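PDB 5I4A: protein argonaute from Marinitoga piezophila, which uses short guide RNAs with a 5'-hydroxyl end to bind complementary target DNA or RNA, resulting in target cleavage. Local coordinates for residues Val311-Ser314 with Leu315-Phe319. Numbering follows the deposited sequence.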
# COMPACT_ATOMS: atom_id res chain seq x y z
N VAL A 311 32.10 2.22 -18.70
CA VAL A 311 31.45 0.92 -18.66
C VAL A 311 31.78 0.07 -19.88
O VAL A 311 31.15 -0.97 -20.09
CB VAL A 311 29.93 1.06 -18.49
CG1 VAL A 311 29.60 1.86 -17.24
CG2 VAL A 311 29.33 1.73 -19.72
N GLN A 312 32.76 0.48 -20.69
CA GLN A 312 33.02 -0.19 -21.95
C GLN A 312 33.44 -1.64 -21.74
O GLN A 312 33.03 -2.53 -22.50
CB GLN A 312 34.08 0.57 -22.74
CG GLN A 312 34.34 0.02 -24.13
CD GLN A 312 35.44 0.76 -24.85
OE1 GLN A 312 36.25 1.44 -24.23
NE2 GLN A 312 35.48 0.63 -26.17
N LYS A 313 34.27 -1.90 -20.73
CA LYS A 313 34.69 -3.27 -20.45
C LYS A 313 33.50 -4.17 -20.15
O LYS A 313 33.38 -5.27 -20.69
CB LYS A 313 35.69 -3.29 -19.30
CG LYS A 313 36.21 -4.68 -18.96
CD LYS A 313 37.28 -4.64 -17.89
CE LYS A 313 37.83 -6.04 -17.60
NZ LYS A 313 36.77 -6.95 -17.07
N SER A 314 32.60 -3.70 -19.29
CA SER A 314 31.40 -4.47 -18.98
C SER A 314 30.49 -4.60 -20.19
O SER A 314 29.92 -5.67 -20.44
CB SER A 314 30.65 -3.83 -17.81
OG SER A 314 31.45 -3.81 -16.64
N LEU A 315 30.35 -3.52 -20.96
CA LEU A 315 29.57 -3.59 -22.20
C LEU A 315 30.12 -4.67 -23.13
O LEU A 315 29.35 -5.42 -23.74
CB LEU A 315 29.59 -2.23 -22.91
CG LEU A 315 28.75 -1.10 -22.30
CD1 LEU A 315 28.95 0.17 -23.11
CD2 LEU A 315 27.29 -1.49 -22.24
N LYS A 316 31.44 -4.76 -23.25
CA LYS A 316 32.04 -5.81 -24.07
C LYS A 316 31.75 -7.19 -23.49
O LYS A 316 31.34 -8.10 -24.22
CB LYS A 316 33.55 -5.59 -24.20
CG LYS A 316 33.94 -4.39 -25.04
CD LYS A 316 35.44 -4.40 -25.28
CE LYS A 316 35.83 -3.43 -26.38
NZ LYS A 316 37.17 -3.76 -26.93
N GLU A 317 31.96 -7.35 -22.18
CA GLU A 317 31.71 -8.64 -21.55
C GLU A 317 30.26 -9.07 -21.71
O GLU A 317 29.97 -10.26 -21.86
CB GLU A 317 32.08 -8.58 -20.06
CG GLU A 317 33.56 -8.44 -19.78
CD GLU A 317 33.86 -8.28 -18.31
OE1 GLU A 317 32.92 -7.99 -17.54
OE2 GLU A 317 35.04 -8.43 -17.91
N LEU A 318 29.33 -8.11 -21.69
CA LEU A 318 27.92 -8.46 -21.75
C LEU A 318 27.44 -8.67 -23.18
O LEU A 318 26.67 -9.60 -23.45
CB LEU A 318 27.08 -7.38 -21.07
CG LEU A 318 27.00 -7.46 -19.54
CD1 LEU A 318 26.34 -6.23 -18.97
CD2 LEU A 318 26.25 -8.72 -19.13
N PHE A 319 27.87 -7.82 -24.11
CA PHE A 319 27.25 -7.77 -25.43
C PHE A 319 28.18 -8.09 -26.59
O PHE A 319 27.68 -8.37 -27.69
CB PHE A 319 26.62 -6.39 -25.65
CG PHE A 319 25.68 -5.98 -24.55
CD1 PHE A 319 24.47 -6.62 -24.38
CD2 PHE A 319 26.03 -4.97 -23.66
CE1 PHE A 319 23.60 -6.25 -23.36
CE2 PHE A 319 25.18 -4.60 -22.64
CZ PHE A 319 23.96 -5.24 -22.49
O HOH W 1 33.23 -5.92 -15.84
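The opening turns of helix 312-320 in the Mid domain, with V311 as the N-cap residue and L315 one turn on, illustrate how an amphipathic helix sets a mainly apolar buried face against a polar, partly charged outer one. The backbone N of L315 donates to V311 O at 2.8 Å, nearly straight at 167°, and the same i to i+4 bond recurs from K316 to Q312, E317 to K313 and L318 to S314. On the buried face, CD1 of L315 meets CG2 of V311 at 3.8 Å. The L315 CG lies anti to its own carbonyl carbon (chi1 -73°), which swings the branch back along the helix and lays CG against V311 O at 3.3 Å. Cut back to an alanine here, the side chain would lose CG and CD1, which would probably leave CG2 of V311 without its apolar neighbour on this turn. V311 also leans on K404 and E408 of helix 404-409, while L318 packs on L407 and the F319 ring meets F300 and F326 edge-to-face. On the outer face, K313 runs extended until its last torsion bends (chi4 -63°), bringing NZ of K313 to OE2 of E317 in a salt bridge whose 2.4 Å is unusually short and doubtful in detail. OE1 of E317 accepts from a water at 2.7 Å, and that water is also hydrogen-bonded to S314 OG, 2.9 Å away. The water bridge to the buried serine would tend to limit the carboxylate's rotation, while a lysine ammonium so near probably favours its ionised form, though how closely the two approach is uncertain.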